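Cellulose binding protein (Clavibacter michiganensis, PDB 4JJO) is the expansin portion of a longer cellulase-family protein, probably binding cell-wall polysaccharides such as cellulose and taking part in cell wall loosening. Local coordinates at residues G131-R136 against T172-R177; L52-P57 against I95-V100. All blocks are in the same frame, centred on the assembly; numbering follows the deposited sequence.

Contact 1 of 2, residues G131-R136 against T172-R177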
ATOM      1  N   GLY A 131       2.982   5.250  -4.257  1.00 17.24           N
ATOM      2  CA  GLY A 131       2.655   4.886  -5.625  1.00 18.68           C
ATOM      3  C   GLY A 131       3.339   3.609  -6.084  1.00 20.92           C
ATOM      4  O   GLY A 131       2.720   2.757  -6.723  1.00 23.44           O
ATOM      5  N   ASN A 132       4.622   3.479  -5.762  1.00 14.96           N
ATOM      6  CA  ASN A 132       5.386   2.288  -6.106  1.00 14.04           C
ATOM      7  C   ASN A 132       5.825   1.570  -4.833  1.00 14.46           C
ATOM      8  O   ASN A 132       5.427   1.955  -3.730  1.00 15.64           O
ATOM      9  CB  ASN A 132       6.607   2.666  -6.948  1.00 15.44           C
ATOM     10  CG  ASN A 132       6.249   3.524  -8.147  1.00 16.22           C
ATOM     11  OD1 ASN A 132       5.743   3.029  -9.153  1.00 15.37           O
ATOM     12  ND2 ASN A 132       6.519   4.820  -8.043  1.00 17.19           N
ATOM     13  N   ARG A 133       6.637   0.528  -4.977  1.00 15.68           N
ATOM     14  CA  ARG A 133       7.164  -0.173  -3.811  1.00 16.28           C
ATOM     15  C   ARG A 133       8.157   0.708  -3.066  1.00 15.41           C
ATOM     16  O   ARG A 133       8.915   1.466  -3.672  1.00 15.35           O
ATOM     17  CB  ARG A 133       7.838  -1.490  -4.202  1.00 20.27           C
ATOM     18  CG  ARG A 133       6.895  -2.531  -4.782  1.00 23.54           C
ATOM     19  CD  ARG A 133       7.492  -3.931  -4.702  1.00 28.10           C
ATOM     20  NE  ARG A 133       6.570  -4.945  -5.208  1.00 30.71           N
ATOM     21  CZ  ARG A 133       6.724  -6.255  -5.040  1.00 34.44           C
ATOM     22  NH1 ARG A 133       7.765  -6.733  -4.370  1.00 35.86           N
ATOM     23  NH2 ARG A 133       5.827  -7.095  -5.542  1.00 37.32           N
ATOM     24  N   ILE A 134       8.138   0.599  -1.744  1.00 15.50           N
ATOM     25  CA  ILE A 134       9.059   1.331  -0.889  1.00 17.11           C
ATOM     26  C   ILE A 134      10.205   0.404  -0.507  1.00 18.20           C
ATOM     27  O   ILE A 134       9.976  -0.723  -0.069  1.00 20.52           O
ATOM     28  CB  ILE A 134       8.344   1.838   0.379  1.00 17.03           C
ATOM     29  CG1 ILE A 134       7.345   2.936   0.010  1.00 16.66           C
ATOM     30  CG2 ILE A 134       9.347   2.354   1.398  1.00 17.94           C
ATOM     31  CD1 ILE A 134       6.434   3.349   1.147  1.00 16.93           C
ATOM     32  N   ASP A 135      11.436   0.875  -0.683  1.00 18.54           N
ATOM     33  CA  ASP A 135      12.610   0.055  -0.419  1.00 22.59           C
ATOM     34  C   ASP A 135      13.023   0.142   1.047  1.00 21.64           C
ATOM     35  O   ASP A 135      13.382  -0.860   1.663  1.00 24.16           O
ATOM     36  CB  ASP A 135      13.779   0.478  -1.310  1.00 26.49           C
ATOM     37  CG  ASP A 135      15.020  -0.366  -1.077  1.00 32.65           C
ATOM     38  OD1 ASP A 135      15.136  -1.444  -1.696  1.00 35.54           O
ATOM     39  OD2 ASP A 135      15.881   0.050  -0.272  1.00 34.85           O
ATOM     40  N   ARG A 136      12.989   1.348   1.599  1.00 19.90           N
ATOM     41  CA  ARG A 136      13.334   1.534   3.004  1.00 22.51           C
ATOM     42  C   ARG A 136      12.730   2.794   3.600  1.00 18.24           C
ATOM     43  O   ARG A 136      12.395   3.741   2.893  1.00 16.57           O
ATOM     44  CB  ARG A 136      14.853   1.541   3.192  1.00 26.20           C
ATOM     45  CG  ARG A 136      15.624   2.365   2.174  1.00 28.50           C
ATOM     46  CD  ARG A 136      17.115   2.144   2.348  1.00 34.25           C
ATOM     47  NE  ARG A 136      17.922   3.248   1.838  1.00 37.03           N
ATOM     48  CZ  ARG A 136      18.265   3.409   0.563  1.00 39.68           C
ATOM     49  NH1 ARG A 136      17.863   2.545  -0.362  1.00 40.20           N
ATOM     50  NH2 ARG A 136      19.008   4.449   0.207  1.00 42.11           N
ATOM     51  N   THR A 172      12.592   6.029   0.831  1.00 14.03           N
ATOM     52  CA  THR A 172      13.246   5.788  -0.449  1.00 15.29           C
ATOM     53  C   THR A 172      12.479   4.699  -1.188  1.00 15.21           C
ATOM     54  O   THR A 172      12.212   3.639  -0.624  1.00 15.35           O
ATOM     55  CB  THR A 172      14.700   5.327  -0.248  1.00 16.57           C
ATOM     56  OG1 THR A 172      15.376   6.226   0.640  1.00 16.85           O
ATOM     57  CG2 THR A 172      15.445   5.271  -1.577  1.00 17.45           C
ATOM     58  N   ASP A 173      12.121   4.949  -2.444  1.00 15.65           N
ATOM     59  CA  ASP A 173      11.326   3.981  -3.192  1.00 15.50           C
ATOM     60  C   ASP A 173      12.211   3.021  -3.983  1.00 16.84           C
ATOM     61  O   ASP A 173      13.431   3.150  -3.990  1.00 17.55           O
ATOM     62  CB  ASP A 173      10.309   4.679  -4.107  1.00 15.00           C
ATOM     63  CG  ASP A 173      10.956   5.425  -5.266  1.00 15.61           C
ATOM     64  OD1 ASP A 173      12.145   5.191  -5.569  1.00 16.72           O
ATOM     65  OD2 ASP A 173      10.249   6.246  -5.892  1.00 15.70           O
ATOM     66  N   GLN A 174      11.579   2.056  -4.642  1.00 17.50           N
ATOM     67  CA  GLN A 174      12.294   0.998  -5.350  1.00 18.88           C
ATOM     68  C   GLN A 174      13.190   1.522  -6.473  1.00 19.79           C
ATOM     69  O   GLN A 174      14.058   0.802  -6.968  1.00 19.81           O
ATOM     70  CB  GLN A 174      11.296  -0.008  -5.928  1.00 19.48           C
ATOM     71  CG  GLN A 174      10.288   0.596  -6.893  1.00 20.20           C
ATOM     72  CD  GLN A 174       9.340  -0.437  -7.471  1.00 21.87           C
ATOM     73  OE1 GLN A 174       8.129  -0.379  -7.253  1.00 21.67           O
ATOM     74  NE2 GLN A 174       9.887  -1.389  -8.219  1.00 23.30           N
ATOM     75  N   TYR A 175      12.974   2.767  -6.879  1.00 20.61           N
ATOM     76  CA  TYR A 175      13.753   3.358  -7.961  1.00 22.19           C
ATOM     77  C   TYR A 175      14.817   4.318  -7.432  1.00 22.24           C
ATOM     78  O   TYR A 175      15.435   5.054  -8.199  1.00 23.78           O
ATOM     79  CB  TYR A 175      12.820   4.055  -8.952  1.00 22.72           C
ATOM     80  CG  TYR A 175      11.842   3.096  -9.590  1.00 23.34           C
ATOM     81  CD1 TYR A 175      12.281   2.124 -10.474  1.00 25.28           C
ATOM     82  CD2 TYR A 175      10.487   3.149  -9.300  1.00 23.47           C
ATOM     83  CE1 TYR A 175      11.403   1.239 -11.057  1.00 26.21           C
ATOM     84  CE2 TYR A 175       9.598   2.264  -9.879  1.00 24.40           C
ATOM     85  CZ  TYR A 175      10.063   1.312 -10.755  1.00 25.92           C
ATOM     86  OH  TYR A 175       9.185   0.428 -11.334  1.00 27.27           O
ATOM     87  N   GLY A 176      15.020   4.300  -6.117  1.00 21.26           N
ATOM     88  CA  GLY A 176      16.099   5.045  -5.490  1.00 21.74           C
ATOM     89  C   GLY A 176      15.752   6.488  -5.182  1.00 21.61           C
ATOM     90  O   GLY A 176      16.595   7.246  -4.703  1.00 23.13           O
ATOM     91  N   ARG A 177      14.509   6.871  -5.450  1.00 19.84           N
ATOM     92  CA  ARG A 177      14.062   8.233  -5.199  1.00 19.34           C
ATOM     93  C   ARG A 177      13.676   8.391  -3.738  1.00 18.34           C
ATOM     94  O   ARG A 177      13.020   7.525  -3.168  1.00 17.09           O
ATOM     95  CB  ARG A 177      12.878   8.567  -6.100  1.00 18.75           C
ATOM     96  CG  ARG A 177      13.175   8.374  -7.580  1.00 20.34           C
ATOM     97  CD  ARG A 177      11.963   8.658  -8.448  1.00 20.20           C
ATOM     98  NE  ARG A 177      10.895   7.693  -8.216  1.00 19.73           N
ATOM     99  CZ  ARG A 177       9.861   7.506  -9.029  1.00 19.57           C
ATOM    100  NH1 ARG A 177       9.742   8.217 -10.145  1.00 20.38           N
ATOM    101  NH2 ARG A 177       8.942   6.599  -8.727  1.00 18.55           N
TER
HETATM  102  O   HOH W   1       7.424   5.889  -5.525  1.00 18.63           O
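Gln174 lays its side chain along the backbone and CB of Arg133. Its CG sits between its own backbone N and carbonyl carbon (chi1 59°), and the extended chain carries OE1 to 2.9 Å from Arg133 N. That hydrogen bond comes in 24° off the amide carbonyl plane. Gln174 N returns a second bond, 2.9 Å to Arg133 O. Farther along, Thr172 O accepts from both Asp135 N (2.9 Å) and Arg136 N (3.3 Å), a classic beta bulge between strands 134-141 and 167-173. At the bulge itself, Thr172 CG2 lies over one face of the Arg136 guanidinium, offset toward its rim. NH1 of that group bonds Asp135 OD2 in a salt bridge.

Asp173 starts a type I turn and an Asx turn. Its OD1 takes Tyr175 N and Arg177 N from opposite faces of the carboxylate. OD2 takes Arg177 NE (2.8 Å) by its syn lone pair, and Arg177 NH2 from above the carboxylate plane. A water joins OD2 to Asn132 ND2. Asn132 ND2 and Arg177 NH2 are two donors only 3.1 Å apart, and both turn to Asp104 OD1. The two carboxylates would offset the arginine's charge and make this close approach of donors tolerable.

Contact 2 of 2, residues L52-P57 against I95-V100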
ATOM      1  N   LEU A  52      -2.478  -2.084  -9.798  1.00 15.44           N
ATOM      2  CA  LEU A  52      -2.473  -2.950 -10.965  1.00 14.40           C
ATOM      3  C   LEU A  52      -3.476  -2.432 -11.981  1.00 15.00           C
ATOM      4  O   LEU A  52      -4.587  -2.051 -11.615  1.00 14.35           O
ATOM      5  CB  LEU A  52      -2.876  -4.378 -10.585  1.00 14.63           C
ATOM      6  CG  LEU A  52      -2.144  -5.055  -9.427  1.00 14.98           C
ATOM      7  CD1 LEU A  52      -2.736  -6.441  -9.183  1.00 14.56           C
ATOM      8  CD2 LEU A  52      -0.662  -5.144  -9.707  1.00 15.37           C
ATOM      9  N   ASP A  53      -3.087  -2.409 -13.252  1.00 15.45           N
ATOM     10  CA  ASP A  53      -4.054  -2.229 -14.327  1.00 17.15           C
ATOM     11  C   ASP A  53      -4.435  -3.604 -14.846  1.00 16.64           C
ATOM     12  O   ASP A  53      -3.621  -4.294 -15.457  1.00 17.27           O
ATOM     13  CB  ASP A  53      -3.496  -1.360 -15.456  1.00 18.60           C
ATOM     14  CG  ASP A  53      -3.701   0.116 -15.202  1.00 20.78           C
ATOM     15  OD1 ASP A  53      -4.529   0.453 -14.330  1.00 21.14           O
ATOM     16  OD2 ASP A  53      -3.045   0.940 -15.873  1.00 22.45           O
ATOM     17  N   VAL A  54      -5.679  -3.994 -14.586  1.00 16.15           N
ATOM     18  CA  VAL A  54      -6.158  -5.332 -14.904  1.00 15.92           C
ATOM     19  C   VAL A  54      -7.051  -5.299 -16.133  1.00 16.60           C
ATOM     20  O   VAL A  54      -8.045  -4.575 -16.165  1.00 16.16           O
ATOM     21  CB  VAL A  54      -6.963  -5.916 -13.730  1.00 16.38           C
ATOM     22  CG1 VAL A  54      -7.378  -7.343 -14.030  1.00 17.14           C
ATOM     23  CG2 VAL A  54      -6.151  -5.855 -12.447  1.00 15.66           C
ATOM     24  N   THR A  55      -6.691  -6.087 -17.143  1.00 16.97           N
ATOM     25  CA  THR A  55      -7.486  -6.188 -18.357  1.00 18.20           C
ATOM     26  C   THR A  55      -8.300  -7.476 -18.350  1.00 17.87           C
ATOM     27  O   THR A  55      -7.753  -8.573 -18.231  1.00 17.87           O
ATOM     28  CB  THR A  55      -6.605  -6.159 -19.616  1.00 18.62           C
ATOM     29  OG1 THR A  55      -5.902  -4.912 -19.680  1.00 19.10           O
ATOM     30  CG2 THR A  55      -7.455  -6.323 -20.866  1.00 19.16           C
ATOM     31  N   GLY A  56      -9.611  -7.329 -18.474  1.00 17.64           N
ATOM     32  CA  GLY A  56     -10.503  -8.469 -18.556  1.00 17.01           C
ATOM     33  C   GLY A  56     -11.412  -8.348 -19.760  1.00 17.52           C
ATOM     34  O   GLY A  56     -11.197  -7.497 -20.622  1.00 17.15           O
ATOM     35  N   PRO A  57     -12.448  -9.197 -19.822  1.00 18.32           N
ATOM     36  CA  PRO A  57     -13.370  -9.272 -20.961  1.00 19.48           C
ATOM     37  C   PRO A  57     -13.912  -7.914 -21.419  1.00 19.90           C
ATOM     38  O   PRO A  57     -13.908  -7.623 -22.614  1.00 21.83           O
ATOM     39  CB  PRO A  57     -14.511 -10.142 -20.429  1.00 20.21           C
ATOM     40  CG  PRO A  57     -13.902 -10.968 -19.369  1.00 18.72           C
ATOM     41  CD  PRO A  57     -12.805 -10.148 -18.755  1.00 18.26           C
ATOM     42  N   ILE A  95     -12.966 -15.141 -14.256  1.00 18.18           N
ATOM     43  CA  ILE A  95     -12.702 -14.582 -15.578  1.00 17.23           C
ATOM     44  C   ILE A  95     -11.215 -14.587 -15.882  1.00 15.47           C
ATOM     45  O   ILE A  95     -10.393 -14.441 -14.980  1.00 14.84           O
ATOM     46  CB  ILE A  95     -13.208 -13.131 -15.693  1.00 17.76           C
ATOM     47  CG1 ILE A  95     -12.670 -12.291 -14.533  1.00 17.03           C
ATOM     48  CG2 ILE A  95     -14.722 -13.108 -15.723  1.00 20.07           C
ATOM     49  CD1 ILE A  95     -12.927 -10.808 -14.672  1.00 17.16           C
ATOM     50  N   PRO A  96     -10.863 -14.756 -17.163  1.00 16.07           N
ATOM     51  CA  PRO A  96      -9.457 -14.640 -17.553  1.00 16.39           C
ATOM     52  C   PRO A  96      -9.044 -13.179 -17.601  1.00 15.73           C
ATOM     53  O   PRO A  96      -9.832 -12.327 -18.022  1.00 16.04           O
ATOM     54  CB  PRO A  96      -9.428 -15.263 -18.949  1.00 18.12           C
ATOM     55  CG  PRO A  96     -10.790 -15.065 -19.483  1.00 18.51           C
ATOM     56  CD  PRO A  96     -11.740 -15.027 -18.315  1.00 17.92           C
ATOM     57  N   ILE A  97      -7.824 -12.892 -17.167  1.00 15.93           N
ATOM     58  CA  ILE A  97      -7.331 -11.526 -17.120  1.00 15.58           C
ATOM     59  C   ILE A  97      -5.861 -11.475 -17.504  1.00 16.94           C
ATOM     60  O   ILE A  97      -5.176 -12.500 -17.542  1.00 18.57           O
ATOM     61  CB  ILE A  97      -7.460 -10.925 -15.703  1.00 15.18           C
ATOM     62  CG1 ILE A  97      -6.651 -11.752 -14.705  1.00 15.28           C
ATOM     63  CG2 ILE A  97      -8.917 -10.866 -15.269  1.00 15.62           C
ATOM     64  CD1 ILE A  97      -6.382 -11.048 -13.400  1.00 16.47           C
ATOM     65  N   SER A  98      -5.390 -10.272 -17.810  1.00 17.44           N
ATOM     66  CA  SER A  98      -3.966  -9.992 -17.868  1.00 19.39           C
ATOM     67  C   SER A  98      -3.741  -8.725 -17.052  1.00 19.65           C
ATOM     68  O   SER A  98      -4.630  -7.878 -16.968  1.00 18.96           O
ATOM     69  CB  SER A  98      -3.502  -9.792 -19.309  1.00 21.71           C
ATOM     70  OG  SER A  98      -3.948  -8.547 -19.813  1.00 23.02           O
ATOM     71  N   TYR A  99      -2.577  -8.588 -16.431  1.00 14.37           N
ATOM     72  CA  TYR A  99      -2.325  -7.386 -15.645  1.00 14.18           C
ATOM     73  C   TYR A  99      -0.864  -6.974 -15.550  1.00 15.25           C
ATOM     74  O   TYR A  99       0.050  -7.775 -15.740  1.00 15.69           O
ATOM     75  CB  TYR A  99      -2.925  -7.504 -14.237  1.00 14.20           C
ATOM     76  CG  TYR A  99      -2.401  -8.647 -13.395  1.00 14.77           C
ATOM     77  CD1 TYR A  99      -1.373  -8.447 -12.486  1.00 16.50           C
ATOM     78  CD2 TYR A  99      -2.953  -9.920 -13.489  1.00 15.16           C
ATOM     79  CE1 TYR A  99      -0.900  -9.481 -11.701  1.00 17.90           C
ATOM     80  CE2 TYR A  99      -2.486 -10.962 -12.706  1.00 16.09           C
ATOM     81  CZ  TYR A  99      -1.460 -10.735 -11.813  1.00 18.02           C
ATOM     82  OH  TYR A  99      -0.989 -11.768 -11.033  1.00 19.92           O
ATOM     83  N   VAL A 100      -0.679  -5.694 -15.261  1.00 16.19           N
ATOM     84  CA  VAL A 100       0.636  -5.114 -15.042  1.00 17.39           C
ATOM     85  C   VAL A 100       0.589  -4.268 -13.784  1.00 17.06           C
ATOM     86  O   VAL A 100      -0.468  -3.765 -13.403  1.00 16.12           O
ATOM     87  CB  VAL A 100       1.058  -4.197 -16.207  1.00 19.35           C
ATOM     88  CG1 VAL A 100       1.321  -5.005 -17.462  1.00 20.53           C
ATOM     89  CG2 VAL A 100      -0.002  -3.131 -16.453  1.00 19.20           C
TER
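Val54 meets two residues of strand 95-100 through its two methyl branches. From CB, which lies on the same face of the sheet as Tyr99, CG1 stands anti to the backbone N (chi1 -176°). This methyl reaches Ile97 CD1 at 3.9 Å, with Ile97 CB and CG2 close by. The other methyl, CG2, lies 4.0 Å from Tyr99 CB. Val54 and Tyr99 run side by side and point the same way. They are a non-hydrogen-bonded antiparallel pair.

Leu52 extends this apolar row. Leu52 CD1 approaches the Tyr99 ring obliquely, 4.1 Å from Tyr99 CD1. Leu77 of strand 76-80 packs against Leu52, Val54, Ile97 and Tyr99. Leu87 of helix 81-87 touches Val54 and Ile95. The Tyr99 hydroxyl bonds to Glu41.

The flanking pairs carry the backbone bonds. Thr55 N meets Ser98 O at 2.7 Å, nearly head-on to the carbonyl, and Ser98 N returns a bond to Thr55 O at 2.9 Å. Asp53 and Val100 exchange a similar pair. Their side chains lie on the other face with those of Thr55 and Ser98. There Asp53 forms a salt bridge with Arg62, Thr55 OG1 bonds to Thr60 OG1, and Ser98 OG rests 3.6 Å from Thr55 CB. Past the last paired residues, Pro57 CD sits 4.1 Å from Ile95 CD1, the two side chains crossing at about a right angle.

These strands belong to the six-stranded sheet of the N-terminal domain, related by family to the double-psi beta-barrel. Strand 51-56 also pairs with 59-69, and 95-101 with 3-10. The chemistry divides by face: aliphatic groups and the tyrosine ring meet on the Val54 side, while on the Asp53 side the polar ends of Asp53 and Thr55 bond to strand 59-69, with Ser98 and the apolar Val100 beside them.

Contact 1 and contact 2 lie in the two different domains of this expansin piece. Contact 2 joins strands of the N-terminal, barrel-related domain; contact 1 joins strands of the C-terminal domain, whose sheet is antiparallel throughout. They follow each other in the chain, contact 2 closing before contact 1 opens. Their centres are 25 Å apart. Their nearest atoms are about 8 Å apart, so they do not touch. The centre of contact 1 is about 12 Å from the centre of the chain, that of contact 2 about 19 Å. Contact 1 also meets residues from outside its own sheet: Asp104, which follows strand 95-101 of contact 2, and Ser43, which follows helix 39-42.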